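PDB 1FKM: protein (GYP1P) from Saccharomyces cerevisiae, which accelerates GTP hydrolysis by Ypt/Rab GTPases such as Ypt1 and Ypt7, supplying an arginine and a glutamine finger through its TBC domain. Local coordinates for residues Gln197-Ser208 with Phe229-Asn238. Sequence-based numbering, arbitrary orientation.
Sequences QPGILRQVKNLS and FIQFAFRWMN
Met237, a selenomethionine, reaches from helix 230-238 into a hole formed by Ile200, Gln203, Val204 and Leu207 of helix 198-214. Its CB lies against Ile200 CG2, at 3.9 Å, while its CG comes unusually near Gln203 CB, a closeness that may be doubtful in detail. Bends at chi2 and chi3 then carry the tip from Ile200 toward Leu207, so that SE passes near Gln203 CB and CE ends 3.7 Å from Leu207 CD2, lying also against the backbone O of Gln203. Val204 returns the knob, seated among Ile230, Ala233, Phe234 and Met237. The axes of segments 198-208 and 230-238 approach to 9.4 Å, with 122° between their N-to-C directions, more antiparallel than parallel.

At one end, the Phe229 ring lies flat over Ser208, whose CA sits 3.9 Å from the ring centroid and almost on its normal, a CH-pi contact; Leu207 CG approaches the same ring obliquely. A leucine in place of Phe229 removes the ring, and would probably leave Ser208 CA without its CH-pi face and Phe222 without its edge-to-face partner.

At the other end, Gln197, the N-cap residue, brings OE1 to the edge of the Phe234 ring, the amide standing nearly perpendicular to it. Its NE2 donates to Asn238 OD1 (2.8 Å, N-H...O angle 152°), arriving 32° out of the carbonyl plane, and also bonds Asn192 O. Asn238 ND2 in turn holds the backbone O of Gln131, the glutamine finger. Apolar interlocking thus joins two helices of the TBC domain, while the amide pair, consistent with a second-shell role, links the N-cap to the backbone of a catalytic residue.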
loop_
_atom_site.group_PDB
_atom_site.type_symbol
_atom_site.label_atom_id
_atom_site.label_comp_id
_atom_site.label_asym_id
_atom_site.label_seq_id
_atom_site.Cartn_x
_atom_site.Cartn_y
_atom_site.Cartn_z
ATOM N N GLN A 197 -8.240 -16.419 -4.332
ATOM C CA GLN A 197 -7.929 -15.492 -3.248
ATOM C C GLN A 197 -8.355 -16.008 -1.877
ATOM O O GLN A 197 -9.092 -15.343 -1.143
ATOM C CB GLN A 197 -8.562 -14.121 -3.538
ATOM C CG GLN A 197 -7.981 -13.473 -4.790
ATOM C CD GLN A 197 -8.408 -12.032 -4.984
ATOM O OE1 GLN A 197 -9.419 -11.748 -5.632
ATOM N NE2 GLN A 197 -7.635 -11.110 -4.417
ATOM N N PRO A 198 -7.883 -17.210 -1.511
ATOM C CA PRO A 198 -8.219 -17.808 -0.219
ATOM C C PRO A 198 -7.824 -16.908 0.948
ATOM O O PRO A 198 -8.485 -16.898 1.983
ATOM C CB PRO A 198 -7.446 -19.125 -0.241
ATOM C CG PRO A 198 -6.257 -18.802 -1.086
ATOM C CD PRO A 198 -6.887 -18.032 -2.222
ATOM N N GLY A 199 -6.752 -16.140 0.770
ATOM C CA GLY A 199 -6.303 -15.250 1.824
ATOM C C GLY A 199 -7.301 -14.153 2.150
ATOM O O GLY A 199 -7.471 -13.788 3.310
ATOM N N ILE A 200 -7.955 -13.615 1.127
ATOM C CA ILE A 200 -8.940 -12.562 1.328
ATOM C C ILE A 200 -10.191 -13.125 2.000
ATOM O O ILE A 200 -10.743 -12.503 2.912
ATOM C CB ILE A 200 -9.361 -11.904 -0.002
ATOM C CG1 ILE A 200 -8.148 -11.273 -0.697
ATOM C CG2 ILE A 200 -10.448 -10.856 0.266
ATOM C CD1 ILE A 200 -7.418 -10.238 0.123
ATOM N N LEU A 201 -10.644 -14.294 1.546
ATOM C CA LEU A 201 -11.828 -14.914 2.136
ATOM C C LEU A 201 -11.582 -15.212 3.611
ATOM O O LEU A 201 -12.483 -15.069 4.441
ATOM C CB LEU A 201 -12.198 -16.203 1.388
ATOM C CG LEU A 201 -12.692 -16.005 -0.052
ATOM C CD1 LEU A 201 -12.953 -17.357 -0.716
ATOM C CD2 LEU A 201 -13.966 -15.169 -0.038
ATOM N N ARG A 202 -10.359 -15.617 3.939
ATOM C CA ARG A 202 -10.003 -15.913 5.324
ATOM C C ARG A 202 -9.993 -14.618 6.144
ATOM O O ARG A 202 -10.399 -14.604 7.303
ATOM C CB ARG A 202 -8.623 -16.573 5.380
ATOM C CG ARG A 202 -8.196 -17.021 6.765
ATOM C CD ARG A 202 -6.831 -17.696 6.725
ATOM N NE ARG A 202 -5.785 -16.784 6.267
ATOM C CZ ARG A 202 -5.089 -16.938 5.142
ATOM N NH1 ARG A 202 -5.324 -17.976 4.347
ATOM N NH2 ARG A 202 -4.157 -16.053 4.813
ATOM N N GLN A 203 -9.513 -13.538 5.536
ATOM C CA GLN A 203 -9.464 -12.230 6.196
ATOM C C GLN A 203 -10.874 -11.731 6.507
ATOM O O GLN A 203 -11.145 -11.224 7.599
ATOM C CB GLN A 203 -8.769 -11.209 5.292
ATOM C CG GLN A 203 -7.257 -11.304 5.264
ATOM C CD GLN A 203 -6.631 -10.827 6.558
ATOM O OE1 GLN A 203 -6.624 -11.545 7.561
ATOM N NE2 GLN A 203 -6.114 -9.599 6.546
ATOM N N VAL A 204 -11.768 -11.864 5.535
ATOM C CA VAL A 204 -13.145 -11.422 5.711
ATOM C C VAL A 204 -13.817 -12.246 6.810
ATOM O O VAL A 204 -14.580 -11.707 7.614
ATOM C CB VAL A 204 -13.937 -11.542 4.387
ATOM C CG1 VAL A 204 -15.412 -11.232 4.617
ATOM C CG2 VAL A 204 -13.362 -10.564 3.366
ATOM N N LYS A 205 -13.524 -13.544 6.855
ATOM C CA LYS A 205 -14.096 -14.411 7.892
ATOM C C LYS A 205 -13.565 -13.990 9.267
ATOM O O LYS A 205 -14.303 -13.980 10.257
ATOM C CB LYS A 205 -13.727 -15.876 7.638
ATOM C CG LYS A 205 -14.293 -16.444 6.352
ATOM C CD LYS A 205 -13.728 -17.826 6.054
ATOM C CE LYS A 205 -14.209 -18.343 4.703
ATOM N NZ LYS A 205 -13.609 -19.667 4.370
ATOM N N ASN A 206 -12.277 -13.655 9.316
ATOM C CA ASN A 206 -11.636 -13.219 10.553
ATOM C C ASN A 206 -12.246 -11.912 11.048
ATOM O O ASN A 206 -12.432 -11.731 12.252
ATOM C CB ASN A 206 -10.126 -13.048 10.343
ATOM C CG ASN A 206 -9.390 -14.376 10.287
ATOM O OD1 ASN A 206 -8.214 -14.433 9.930
ATOM N ND2 ASN A 206 -10.077 -15.448 10.650
ATOM N N LEU A 207 -12.558 -11.006 10.124
ATOM C CA LEU A 207 -13.167 -9.727 10.489
ATOM C C LEU A 207 -14.574 -9.981 11.018
ATOM O O LEU A 207 -15.002 -9.378 11.999
ATOM C CB LEU A 207 -13.236 -8.787 9.277
ATOM C CG LEU A 207 -14.007 -7.470 9.451
ATOM C CD1 LEU A 207 -13.336 -6.609 10.525
ATOM C CD2 LEU A 207 -14.064 -6.728 8.119
ATOM N N SER A 208 -15.282 -10.887 10.354
ATOM C CA SER A 208 -16.642 -11.248 10.733
ATOM C C SER A 208 -16.679 -11.782 12.165
ATOM O O SER A 208 -17.546 -11.406 12.962
ATOM C CB SER A 208 -17.169 -12.317 9.768
ATOM O OG SER A 208 -18.510 -12.646 10.060
ATOM N N PHE A 229 -20.450 -9.580 5.249
ATOM C CA PHE A 229 -19.181 -8.865 5.289
ATOM C C PHE A 229 -18.480 -8.794 3.935
ATOM O O PHE A 229 -17.865 -7.786 3.607
ATOM C CB PHE A 229 -18.254 -9.481 6.340
ATOM C CG PHE A 229 -18.578 -9.049 7.747
ATOM C CD1 PHE A 229 -19.698 -9.554 8.404
ATOM C CD2 PHE A 229 -17.785 -8.107 8.398
ATOM C CE1 PHE A 229 -20.026 -9.125 9.695
ATOM C CE2 PHE A 229 -18.103 -7.669 9.688
ATOM C CZ PHE A 229 -19.227 -8.179 10.337
ATOM N N ILE A 230 -18.589 -9.851 3.141
ATOM C CA ILE A 230 -17.949 -9.865 1.830
ATOM C C ILE A 230 -18.435 -8.713 0.937
ATOM O O ILE A 230 -17.674 -8.185 0.124
ATOM C CB ILE A 230 -18.201 -11.213 1.101
ATOM C CG1 ILE A 230 -17.274 -11.340 -0.112
ATOM C CG2 ILE A 230 -19.649 -11.304 0.646
ATOM C CD1 ILE A 230 -15.819 -11.548 0.247
ATOM N N GLN A 231 -19.692 -8.308 1.100
ATOM C CA GLN A 231 -20.251 -7.243 0.269
ATOM C C GLN A 231 -19.584 -5.877 0.393
ATOM O O GLN A 231 -19.754 -5.020 -0.474
ATOM C CB GLN A 231 -21.751 -7.126 0.524
ATOM C CG GLN A 231 -22.490 -8.398 0.165
ATOM C CD GLN A 231 -23.948 -8.362 0.556
ATOM O OE1 GLN A 231 -24.294 -7.988 1.676
ATOM N NE2 GLN A 231 -24.815 -8.767 -0.367
ATOM N N PHE A 232 -18.831 -5.656 1.465
ATOM C CA PHE A 232 -18.141 -4.385 1.607
ATOM C C PHE A 232 -16.677 -4.583 1.988
ATOM O O PHE A 232 -15.819 -3.783 1.622
ATOM C CB PHE A 232 -18.856 -3.491 2.641
ATOM C CG PHE A 232 -18.837 -4.032 4.046
ATOM C CD1 PHE A 232 -17.721 -3.858 4.860
ATOM C CD2 PHE A 232 -19.941 -4.712 4.556
ATOM C CE1 PHE A 232 -17.702 -4.350 6.161
ATOM C CE2 PHE A 232 -19.934 -5.210 5.856
ATOM C CZ PHE A 232 -18.811 -5.030 6.664
ATOM N N ALA A 233 -16.391 -5.674 2.689
ATOM C CA ALA A 233 -15.040 -5.955 3.157
ATOM C C ALA A 233 -14.088 -6.577 2.141
ATOM O O ALA A 233 -12.870 -6.537 2.333
ATOM C CB ALA A 233 -15.099 -6.833 4.401
ATOM N N PHE A 234 -14.609 -7.167 1.072
ATOM C CA PHE A 234 -13.685 -7.748 0.109
ATOM C C PHE A 234 -12.760 -6.650 -0.411
ATOM O O PHE A 234 -11.545 -6.829 -0.481
ATOM C CB PHE A 234 -14.400 -8.386 -1.081
ATOM C CG PHE A 234 -13.448 -8.947 -2.099
ATOM C CD1 PHE A 234 -12.820 -10.165 -1.878
ATOM C CD2 PHE A 234 -13.109 -8.216 -3.233
ATOM C CE1 PHE A 234 -11.857 -10.647 -2.768
ATOM C CE2 PHE A 234 -12.149 -8.688 -4.130
ATOM C CZ PHE A 234 -11.523 -9.904 -3.894
ATOM N N ARG A 235 -13.336 -5.508 -0.769
ATOM C CA ARG A 235 -12.539 -4.407 -1.289
ATOM C C ARG A 235 -11.591 -3.872 -0.217
ATOM O O ARG A 235 -10.452 -3.512 -0.513
ATOM C CB ARG A 235 -13.448 -3.287 -1.802
ATOM C CG ARG A 235 -12.737 -2.281 -2.700
ATOM C CD ARG A 235 -13.697 -1.215 -3.218
ATOM N NE ARG A 235 -14.174 -0.335 -2.154
ATOM C CZ ARG A 235 -15.056 0.642 -2.332
ATOM N NH1 ARG A 235 -15.565 0.869 -3.533
ATOM N NH2 ARG A 235 -15.424 1.401 -1.309
ATOM N N TRP A 236 -12.061 -3.820 1.028
ATOM C CA TRP A 236 -11.230 -3.343 2.134
ATOM C C TRP A 236 -9.976 -4.211 2.233
ATOM O O TRP A 236 -8.865 -3.713 2.406
ATOM C CB TRP A 236 -11.981 -3.436 3.464
ATOM C CG TRP A 236 -13.115 -2.457 3.641
ATOM C CD1 TRP A 236 -13.688 -1.666 2.689
ATOM C CD2 TRP A 236 -13.814 -2.193 4.861
ATOM N NE1 TRP A 236 -14.707 -0.919 3.245
ATOM C CE2 TRP A 236 -14.803 -1.228 4.578
ATOM C CE3 TRP A 236 -13.698 -2.684 6.170
ATOM C CZ2 TRP A 236 -15.676 -0.741 5.558
ATOM C CZ3 TRP A 236 -14.563 -2.201 7.143
ATOM C CH2 TRP A 236 -15.540 -1.241 6.831
HETATM N N MSE A 237 -10.170 -5.521 2.130
HETATM C CA MSE A 237 -9.057 -6.458 2.224
HETATM C C MSE A 237 -8.197 -6.503 0.964
HETATM O O MSE A 237 -6.971 -6.441 1.041
HETATM C CB MSE A 237 -9.583 -7.861 2.527
HETATM C CG MSE A 237 -9.213 -8.358 3.903
HETATM SE SE MSE A 237 -9.712 -7.127 5.299
HETATM C CE MSE A 237 -11.368 -7.947 5.856
ATOM N N ASN A 238 -8.852 -6.598 -0.189
ATOM C CA ASN A 238 -8.169 -6.694 -1.473
ATOM C C ASN A 238 -7.246 -5.513 -1.787
ATOM O O ASN A 238 -6.169 -5.703 -2.351
ATOM C CB ASN A 238 -9.204 -6.859 -2.595
ATOM C CG ASN A 238 -8.593 -7.373 -3.887
ATOM O OD1 ASN A 238 -7.869 -8.370 -3.886
ATOM N ND2 ASN A 238 -8.892 -6.707 -4.996
HETATM O O HOH W 1 -6.164 -8.192 3.821
#